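Local coordinates for archaeal flagellar ATP-binding protein FlaH (PDB 4WIA) that probably binds ATP with magnesium as a KaiC-like P-loop component of the archaellum, the archaeal flagellum, with a suggested regulatory role in its assembly, at residues A[23-26]-A[27-30]; A[64-67]-A[68-71]; A[129-132]-A[133-137]; A[148-151]-A[152-155]. One frame throughout, in Å; residues are numbered along the deposited sequence.

Contact 1 of 4, residues A[23-26]-A[27-30]; sequences GIPH and GSLI
Pro25 and Ser28 close a type II beta turn here, and two donors of Ser28 converge on one acceptor, Pro25 O. The stronger bond comes from the hydroxyl: Ser28 OG gives its proton to Pro25 O at 2.6 Å, tilted 25° from the carbonyl plane. The turn's own backbone bond, Ser28 N to Pro25 O, is weak, 3.2 Å long and bent to 126° at the hydrogen. Ser28 OG lies anti to its carbonyl carbon (chi1 -72°), which swings it back over the turn to Pro25 O and against the proline ring, where Pro25 CD is 3.5 Å from Ser28 OG.

The apolar part lies between the two arms of the turn. Ile24 and Ile30 reach toward each other tip to tip, Ile24 CD1 meeting Ile30 CD1 at 3.8 Å, and Ile24 CG2 sits 3.9 Å from the same Ile30 methyl. Met182 of strand 182-191 touches both isoleucines, while Ile158 and Ile160 of strand 158-163 lie against Ile24 and Ile30 respectively.

At the corner Gly27 has a positive phi, the conformation expected at the third position of a type II turn. The His26 ring leads away from the turn to Tyr56 and Ile158. Strand 24-25, paired with strand 6-7, is thus led into strand 29-33, which lies within the main sheet and runs on toward the P-loop. With the backbone bond so bent, the serine hydroxyl probably supplies much of the polar hold on this mostly buried turn.

Contact 2 of 4, residues A[64-67]-A[68-71]; sequences QLTT and LEFI. With SO4 (sulfate ion), chain F.
Glu69 folds back over the start of helix 67-76 to meet Thr66, and its side chain can be walked outward atom by atom. CB packs against the leucine before the helix, with Leu65 CD2 at 4.0 Å from Glu69 CB. CG, anti to the carbonyl carbon (chi1 -59°), is set back toward the N terminus of the helix and comes up beside the threonine hydroxyl, Thr66 OG1 lying 3.2 Å from Glu69 CG. From there the chain runs extended to the carboxylate, where OE2 does the work: Thr66 N donates to Glu69 OE2 at 2.9 Å, almost straight at 171°, and OE2 receives it on its anti lone pair, away from the other oxygen. Thr66 OG1 adds a weak bond to the same OE2.

In return Thr66 OG1 accepts from Glu69 N at 3.2 Å and 170°. This reciprocal pair is a capping box, with Thr66 as N-cap, and the carboxylate near the helix start would probably be favoured by the helix dipole. The first helical bonds follow, Phe70 N to Thr66 O and Ile71 N to Thr67 O, both 2.9 Å.

On the inner side Leu65 CD1 approaches the edge of the Phe70 ring, near its plane, 4.4 Å from Phe70 CD1; Tyr92 stacks on that ring and Tyr60 meets it at an angle. Upstream, Gln64, an ATP-binding residue by similarity, stretches away from the helix, and its NE2 donates to sulfate O2 at 2.8 Å. The same sulfate, probably from the crystallisation liquor, is also held by Lys40 NZ and Asn164 ND2.

Contact 3 of 4, residues A[129-132]-A[133-137]; sequences ISAL and IANDA
Asn135 turns its amide back against the last turn of helix 129-134, so that its side chain and its own backbone grip one carbonyl, that of Ala131. Asn135 ND2 donates to Ala131 O at 2.9 Å and Asn135 N to the same Ala131 O at 3.1 Å. The two donors come from opposite faces of the carbonyl plane, and neither bond is straight. CG stands anti to the carbonyl carbon (chi1 -62°), beside the backbone N, which is what brings ND2 round to the oxygen already taken by the main chain; the acceptor is tilted 31° from the amide plane.

On another side of the helix, Ile129 and Ile133 pack one turn apart at a slant, Ile129 CG1 lying 4.2 Å from Ile133 CD1. Ile133 CG1 also rests on the backbone, 3.4 Å from Ile129 O, the oxygen that takes the helical bond from Ile133 N at 2.9 Å. Phe149, from helix 142-153, packs against Ile129, and Val142 and Leu145 of that helix against Ile133, while Leu132 leads off to Phe108 and Val112 of helix 108-114.

The chain leaves helical geometry at Asn135. Beyond it, Asp136 N bonds to Ile133 O at 2.9 Å, and the Asp136 carboxylate is held by Ser138 OG and Leu109 N. Ser130 OG is bound by Glu167, Ser128 and Asn164 N. The short helix that follows strand 123-127 thus ends in a side-chain-braced C-terminal turn, close to the probable phosphate-binding region of a P-loop NTPase fold, where Lys40 and a bound sulfate lie near Ser130.

Contact 4 of 4, residues A[148-151]-A[152-155]; sequences FFKR and ITAL
The last turns of helix 142-153, which packs on the main sheet of the P-loop fold, carry a contact between Phe148 and Ile152 and a threonine, Thr153, turned back on the backbone. Ile152 comes over one face of the Phe148 ring in a CH-pi contact: Ile152 CG1 is 4.1 Å from the ring centroid, 25° off the normal, and closest to the rim at Phe148 CZ, 3.7 Å away. The ring reaches this place because CG is anti to the backbone N (chi1 166°), laying it along the helix toward the residue one turn on. Tyr119 meets the same ring edge-to-face, and Met113 of helix 108-114 touches it.

The guanidinium of Arg151 folds back along the helix and lies flat over Phe148 CA, with NH1 at the edge of the phenylalanine ring.

Thr153 OG1 sits between its backbone N and carbonyl carbon (chi1 54°), turned back toward the carbonyls of the preceding turn. Thr153 OG1 lies 3.2 Å from Phe149 O and 3.3 Å from Lys150 O. A water gives a bond to Lys150 O at 2.8 Å and pairs with Thr153 OG1 at 3.0 Å, so it bridges the two. Backbone bonds continue with Thr153 N to Phe149 O at 2.8 Å and Ala154 N to Lys150 O at 3.0 Å, the latter clearly bent. Lys150 NZ bonds to Ser179 O. With Phe149 turned inward to Phe126, Ile159 and Cys161, Ile152 also on Ile159, and Arg151 exposed, this is the amphipathic helix leading into strand 158-163 of an alpha/beta fold.

Overall arrangement
From the N terminus, contact 1 turns strand 24-25 into strand 29-33 of the main sheet. Contact 2 follows strand 58-62 and opens helix 67-76; contact 3 ends helix 129-134 after strand 123-127; contact 4 lies in the last turns of helix 142-153, ahead of strand 158-163. All four are local and come in series, so none nests within or crosses another. In space contacts 1 and 4 meet, with Leu29 packed on Phe149 and Thr153 beside the turn, and Ile129 of contact 3 also touches Phe149. Contact 2 lies farther off, its centre about 25 Å from that of contact 1 and about 27 Å from that of contact 4, yet its nearest atoms come about 6 Å from contact 3 near the sulfate-marked pocket.

Contact 1 of 4, residues A[23-26]-A[27-30]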
loop_
_atom_site.group_PDB
_atom_site.type_symbol
_atom_site.label_atom_id
_atom_site.label_comp_id
_atom_site.label_asym_id
_atom_site.label_seq_id
_atom_site.Cartn_x
_atom_site.Cartn_y
_atom_site.Cartn_z
ATOM N N GLY A 23 15.526 1.787 0.183
ATOM C CA GLY A 23 14.875 1.608 1.451
ATOM C C GLY A 23 15.902 1.669 2.564
ATOM O O GLY A 23 17.078 1.955 2.321
ATOM N N ILE A 24 15.472 1.374 3.786
ATOM C CA ILE A 24 16.353 1.385 4.900
ATOM C C ILE A 24 16.633 -0.073 5.265
ATOM O O ILE A 24 15.702 -0.841 5.370
ATOM C CB ILE A 24 15.689 2.072 6.081
ATOM C CG1 ILE A 24 15.474 3.552 5.809
ATOM C CG2 ILE A 24 16.547 1.889 7.344
ATOM C CD1 ILE A 24 16.749 4.374 5.731
ATOM N N PRO A 25 17.918 -0.463 5.372
ATOM C CA PRO A 25 18.182 -1.861 5.720
ATOM C C PRO A 25 17.709 -2.187 7.115
ATOM O O PRO A 25 17.913 -1.422 8.082
ATOM C CB PRO A 25 19.711 -1.995 5.642
ATOM C CG PRO A 25 20.153 -0.856 4.800
ATOM C CD PRO A 25 19.158 0.263 5.053
ATOM N N HIS A 26 17.045 -3.312 7.211
ATOM C CA HIS A 26 16.782 -3.911 8.510
ATOM C C HIS A 26 18.073 -3.987 9.354
ATOM O O HIS A 26 19.135 -4.215 8.820
ATOM C CB HIS A 26 16.115 -5.282 8.319
ATOM C CG HIS A 26 14.649 -5.168 8.022
ATOM N ND1 HIS A 26 14.065 -5.624 6.865
ATOM C CD2 HIS A 26 13.653 -4.617 8.739
ATOM C CE1 HIS A 26 12.776 -5.332 6.864
ATOM N NE2 HIS A 26 12.500 -4.734 8.000
ATOM N N GLY A 27 17.952 -3.800 10.673
ATOM C CA GLY A 27 19.088 -3.786 11.554
ATOM C C GLY A 27 19.873 -2.492 11.527
ATOM O O GLY A 27 20.975 -2.454 11.994
ATOM N N SER A 28 19.352 -1.433 10.934
ATOM C CA SER A 28 20.106 -0.190 10.885
ATOM C C SER A 28 19.985 0.569 12.228
ATOM O O SER A 28 18.901 0.592 12.848
ATOM C CB SER A 28 19.584 0.690 9.738
ATOM O OG SER A 28 19.961 0.153 8.457
ATOM N N LEU A 29 21.081 1.181 12.628
ATOM C CA LEU A 29 21.078 2.231 13.574
ATOM C C LEU A 29 21.452 3.541 12.862
ATOM O O LEU A 29 22.621 3.791 12.510
ATOM C CB LEU A 29 22.076 1.968 14.686
ATOM C CG LEU A 29 22.210 3.108 15.717
ATOM C CD1 LEU A 29 20.944 3.336 16.509
ATOM C CD2 LEU A 29 23.364 2.806 16.672
ATOM N N ILE A 30 20.467 4.397 12.722
ATOM C CA ILE A 30 20.615 5.608 12.013
ATOM C C ILE A 30 20.776 6.725 13.014
ATOM O O ILE A 30 19.960 6.901 13.904
ATOM C CB ILE A 30 19.344 5.897 11.195
ATOM C CG1 ILE A 30 18.987 4.678 10.340
ATOM C CG2 ILE A 30 19.546 7.138 10.333
ATOM C CD1 ILE A 30 17.876 4.907 9.333
#

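Contact 2 of 4, residues A[64-67]-A[68-71]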
loop_
_atom_site.group_PDB
_atom_site.type_symbol
_atom_site.label_atom_id
_atom_site.label_comp_id
_atom_site.label_asym_id
_atom_site.label_seq_id
_atom_site.Cartn_x
_atom_site.Cartn_y
_atom_site.Cartn_z
ATOM N N GLN A 64 10.336 16.511 22.898
ATOM C CA GLN A 64 9.919 17.891 22.564
ATOM C C GLN A 64 8.409 18.124 22.421
ATOM O O GLN A 64 7.944 19.175 22.779
ATOM C CB GLN A 64 10.631 18.341 21.286
ATOM C CG GLN A 64 12.138 18.373 21.444
ATOM C CD GLN A 64 12.837 18.808 20.178
ATOM O OE1 GLN A 64 12.201 19.111 19.186
ATOM N NE2 GLN A 64 14.157 18.764 20.186
ATOM N N LEU A 65 7.663 17.154 21.916
ATOM C CA LEU A 65 6.282 17.353 21.605
ATOM C C LEU A 65 5.384 16.406 22.379
ATOM O O LEU A 65 5.591 15.178 22.417
ATOM C CB LEU A 65 6.050 17.138 20.100
ATOM C CG LEU A 65 6.885 18.003 19.124
ATOM C CD1 LEU A 65 6.616 17.628 17.699
ATOM C CD2 LEU A 65 6.591 19.519 19.289
ATOM N N THR A 66 4.321 16.986 22.924
ATOM C CA THR A 66 3.215 16.214 23.476
ATOM C C THR A 66 2.533 15.539 22.318
ATOM O O THR A 66 2.834 15.831 21.154
ATOM C CB THR A 66 2.150 17.093 24.141
ATOM O OG1 THR A 66 1.651 18.028 23.180
ATOM C CG2 THR A 66 2.694 17.833 25.339
ATOM N N THR A 67 1.633 14.612 22.631
ATOM C CA THR A 67 0.878 13.902 21.601
ATOM C C THR A 67 0.112 14.908 20.707
ATOM O O THR A 67 0.158 14.858 19.503
ATOM C CB THR A 67 -0.045 12.845 22.235
ATOM O OG1 THR A 67 0.768 11.979 23.033
ATOM C CG2 THR A 67 -0.721 11.972 21.198
ATOM N N LEU A 68 -0.543 15.847 21.327
ATOM C CA LEU A 68 -1.354 16.824 20.638
ATOM C C LEU A 68 -0.492 17.613 19.626
ATOM O O LEU A 68 -0.814 17.660 18.437
ATOM C CB LEU A 68 -1.968 17.735 21.679
ATOM C CG LEU A 68 -2.991 18.809 21.442
ATOM C CD1 LEU A 68 -2.382 20.188 21.248
ATOM C CD2 LEU A 68 -3.824 18.378 20.265
ATOM N N GLU A 69 0.633 18.158 20.104
ATOM C CA GLU A 69 1.555 18.903 19.270
ATOM C C GLU A 69 2.078 18.034 18.134
ATOM O O GLU A 69 2.198 18.490 17.022
ATOM C CB GLU A 69 2.714 19.474 20.094
ATOM C CG GLU A 69 2.328 20.425 21.221
ATOM C CD GLU A 69 3.513 20.758 22.172
ATOM O OE1 GLU A 69 3.737 21.965 22.372
ATOM O OE2 GLU A 69 4.237 19.855 22.735
ATOM N N PHE A 70 2.348 16.777 18.405
ATOM C CA PHE A 70 2.807 15.847 17.382
ATOM C C PHE A 70 1.726 15.633 16.285
ATOM O O PHE A 70 2.019 15.667 15.074
ATOM C CB PHE A 70 3.208 14.522 18.009
ATOM C CG PHE A 70 3.764 13.546 17.051
ATOM C CD1 PHE A 70 5.056 13.707 16.562
ATOM C CD2 PHE A 70 3.032 12.451 16.615
ATOM C CE1 PHE A 70 5.604 12.789 15.647
ATOM C CE2 PHE A 70 3.575 11.574 15.697
ATOM C CZ PHE A 70 4.839 11.743 15.199
ATOM N N ILE A 71 0.497 15.406 16.702
ATOM C CA ILE A 71 -0.544 15.240 15.724
ATOM C C ILE A 71 -0.659 16.493 14.827
ATOM O O ILE A 71 -0.790 16.367 13.604
ATOM C CB ILE A 71 -1.865 14.926 16.395
ATOM C CG1 ILE A 71 -1.822 13.510 16.956
ATOM C CG2 ILE A 71 -3.039 15.069 15.423
ATOM C CD1 ILE A 71 -2.834 13.320 18.059
HETATM S S SO4 F . 17.459 19.511 18.846
HETATM O O1 SO4 F . 18.473 19.843 17.833
HETATM O O2 SO4 F . 16.127 20.184 18.734
HETATM O O3 SO4 F . 18.133 20.024 20.070
HETATM O O4 SO4 F . 17.156 18.032 18.947
#

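Contact 3 of 4, residues A[129-132]-A[133-137]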
loop_
_atom_site.group_PDB
_atom_site.type_symbol
_atom_site.label_atom_id
_atom_site.label_comp_id
_atom_site.label_asym_id
_atom_site.label_seq_id
_atom_site.Cartn_x
_atom_site.Cartn_y
_atom_site.Cartn_z
ATOM N N ILE A 129 17.841 11.653 21.317
ATOM C CA ILE A 129 18.634 10.806 22.166
ATOM C C ILE A 129 19.692 11.660 22.875
ATOM O O ILE A 129 20.006 11.400 24.035
ATOM C CB ILE A 129 19.263 9.631 21.416
ATOM C CG1 ILE A 129 19.614 8.501 22.366
ATOM C CG2 ILE A 129 20.532 10.062 20.726
ATOM C CD1 ILE A 129 18.451 7.892 23.117
ATOM N N SER A 130 20.171 12.725 22.231
ATOM C CA SER A 130 21.151 13.606 22.876
ATOM C C SER A 130 20.589 14.294 24.137
ATOM O O SER A 130 21.294 14.374 25.156
ATOM C CB SER A 130 21.773 14.624 21.901
ATOM O OG SER A 130 20.858 15.614 21.476
ATOM N N ALA A 131 19.328 14.739 24.111
ATOM C CA ALA A 131 18.707 15.307 25.320
ATOM C C ALA A 131 18.576 14.250 26.430
ATOM O O ALA A 131 18.817 14.544 27.610
ATOM C CB ALA A 131 17.360 15.901 25.013
ATOM N N LEU A 132 18.234 13.014 26.074
ATOM C CA LEU A 132 18.078 11.944 27.074
ATOM C C LEU A 132 19.400 11.555 27.717
ATOM O O LEU A 132 19.443 11.270 28.916
ATOM C CB LEU A 132 17.456 10.719 26.421
ATOM C CG LEU A 132 16.002 10.887 25.982
ATOM C CD1 LEU A 132 15.531 9.751 25.088
ATOM C CD2 LEU A 132 15.042 11.008 27.165
ATOM N N ILE A 133 20.482 11.517 26.940
ATOM C CA ILE A 133 21.798 11.272 27.516
ATOM C C ILE A 133 22.220 12.445 28.401
ATOM O O ILE A 133 22.556 12.260 29.571
ATOM C CB ILE A 133 22.864 11.027 26.436
ATOM C CG1 ILE A 133 22.469 9.764 25.656
ATOM C CG2 ILE A 133 24.248 10.883 27.076
ATOM C CD1 ILE A 133 23.172 9.542 24.319
ATOM N N ALA A 134 22.182 13.652 27.846
ATOM C CA ALA A 134 22.706 14.836 28.522
ATOM C C ALA A 134 22.025 15.084 29.853
ATOM O O ALA A 134 22.620 15.684 30.725
ATOM C CB ALA A 134 22.575 16.060 27.630
ATOM N N ASN A 135 20.774 14.650 29.987
ATOM C CA ASN A 135 20.045 14.825 31.212
ATOM C C ASN A 135 19.856 13.564 32.035
ATOM O O ASN A 135 19.098 13.569 33.005
ATOM C CB ASN A 135 18.710 15.461 30.919
ATOM C CG ASN A 135 18.872 16.819 30.319
ATOM O OD1 ASN A 135 19.391 17.705 30.950
ATOM N ND2 ASN A 135 18.469 16.985 29.086
ATOM N N ASP A 136 20.565 12.505 31.683
ATOM C CA ASP A 136 20.487 11.274 32.456
ATOM C C ASP A 136 21.227 11.423 33.786
ATOM O O ASP A 136 22.260 12.091 33.870
ATOM C CB ASP A 136 21.058 10.111 31.679
ATOM C CG ASP A 136 20.976 8.833 32.441
ATOM O OD1 ASP A 136 19.860 8.291 32.509
ATOM O OD2 ASP A 136 22.035 8.381 32.973
ATOM N N ALA A 137 20.678 10.794 34.822
ATOM C CA ALA A 137 21.223 10.840 36.170
ATOM C C ALA A 137 21.409 9.406 36.648
ATOM O O ALA A 137 20.626 8.905 37.480
ATOM C CB ALA A 137 20.266 11.560 37.098
#

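Contact 4 of 4, residues A[148-151]-A[152-155]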
loop_
_atom_site.group_PDB
_atom_site.type_symbol
_atom_site.label_atom_id
_atom_site.label_comp_id
_atom_site.label_asym_id
_atom_site.label_seq_id
_atom_site.Cartn_x
_atom_site.Cartn_y
_atom_site.Cartn_z
ATOM N N PHE A 148 23.216 -1.797 23.933
ATOM C CA PHE A 148 21.835 -2.183 24.011
ATOM C C PHE A 148 21.124 -2.017 22.665
ATOM O O PHE A 148 20.393 -2.903 22.205
ATOM C CB PHE A 148 21.134 -1.338 25.076
ATOM C CG PHE A 148 19.636 -1.433 24.990
ATOM C CD1 PHE A 148 18.984 -2.550 25.486
ATOM C CD2 PHE A 148 18.913 -0.490 24.285
ATOM C CE1 PHE A 148 17.632 -2.687 25.375
ATOM C CE2 PHE A 148 17.533 -0.608 24.170
ATOM C CZ PHE A 148 16.884 -1.717 24.720
ATOM N N PHE A 149 21.294 -0.850 22.052
ATOM C CA PHE A 149 20.741 -0.621 20.672
ATOM C C PHE A 149 21.226 -1.669 19.659
ATOM O O PHE A 149 20.434 -2.161 18.850
ATOM C CB PHE A 149 21.077 0.778 20.147
ATOM C CG PHE A 149 20.275 1.891 20.767
ATOM C CD1 PHE A 149 19.130 1.656 21.491
ATOM C CD2 PHE A 149 20.714 3.189 20.626
ATOM C CE1 PHE A 149 18.440 2.682 22.057
ATOM C CE2 PHE A 149 20.008 4.237 21.169
ATOM C CZ PHE A 149 18.858 3.986 21.870
ATOM N N LYS A 150 22.507 -1.999 19.718
ATOM C CA LYS A 150 23.063 -3.070 18.863
ATOM C C LYS A 150 22.385 -4.443 19.044
ATOM O O LYS A 150 22.218 -5.199 18.102
ATOM C CB LYS A 150 24.589 -3.200 19.074
ATOM C CG LYS A 150 25.362 -2.074 18.408
ATOM C CD LYS A 150 24.945 -1.807 16.963
ATOM C CE LYS A 150 25.762 -0.603 16.488
ATOM N NZ LYS A 150 26.152 -0.551 15.077
ATOM N N ARG A 151 22.000 -4.716 20.270
ATOM C CA ARG A 151 21.295 -5.911 20.661
ATOM C C ARG A 151 19.896 -5.890 20.041
ATOM O O ARG A 151 19.457 -6.866 19.442
ATOM C CB ARG A 151 21.244 -5.903 22.212
ATOM C CG ARG A 151 21.695 -7.138 22.927
ATOM C CD ARG A 151 22.615 -6.808 24.136
ATOM N NE ARG A 151 21.950 -6.027 25.204
ATOM C CZ ARG A 151 22.544 -5.183 26.064
ATOM N NH1 ARG A 151 21.796 -4.518 26.952
ATOM N NH2 ARG A 151 23.869 -4.982 26.042
ATOM N N ILE A 152 19.235 -4.747 20.068
ATOM C CA ILE A 152 17.916 -4.643 19.429
ATOM C C ILE A 152 17.990 -4.666 17.877
ATOM O O ILE A 152 17.181 -5.348 17.220
ATOM C CB ILE A 152 17.193 -3.386 19.891
ATOM C CG1 ILE A 152 17.023 -3.370 21.398
ATOM C CG2 ILE A 152 15.869 -3.234 19.183
ATOM C CD1 ILE A 152 16.027 -4.359 21.948
ATOM N N THR A 153 18.929 -3.943 17.287
ATOM C CA THR A 153 19.058 -3.961 15.804
ATOM C C THR A 153 19.482 -5.310 15.309
ATOM O O THR A 153 19.133 -5.703 14.201
ATOM C CB THR A 153 19.995 -2.872 15.242
ATOM O OG1 THR A 153 21.289 -2.928 15.851
ATOM C CG2 THR A 153 19.420 -1.519 15.520
ATOM N N ALA A 154 20.179 -6.071 16.150
ATOM C CA ALA A 154 20.497 -7.456 15.802
ATOM C C ALA A 154 19.238 -8.300 15.610
ATOM O O ALA A 154 19.284 -9.339 14.970
ATOM C CB ALA A 154 21.399 -8.094 16.859
ATOM N N LEU A 155 18.125 -7.882 16.183
ATOM C CA LEU A 155 16.846 -8.561 15.937
ATOM C C LEU A 155 16.169 -8.086 14.673
ATOM O O LEU A 155 14.994 -8.356 14.494
ATOM C CB LEU A 155 15.858 -8.336 17.107
ATOM C CG LEU A 155 16.220 -8.856 18.521
ATOM C CD1 LEU A 155 16.673 -10.324 18.573
ATOM C CD2 LEU A 155 17.288 -7.995 19.152
HETATM O O HOH W 1 23.385 -5.065 15.518
#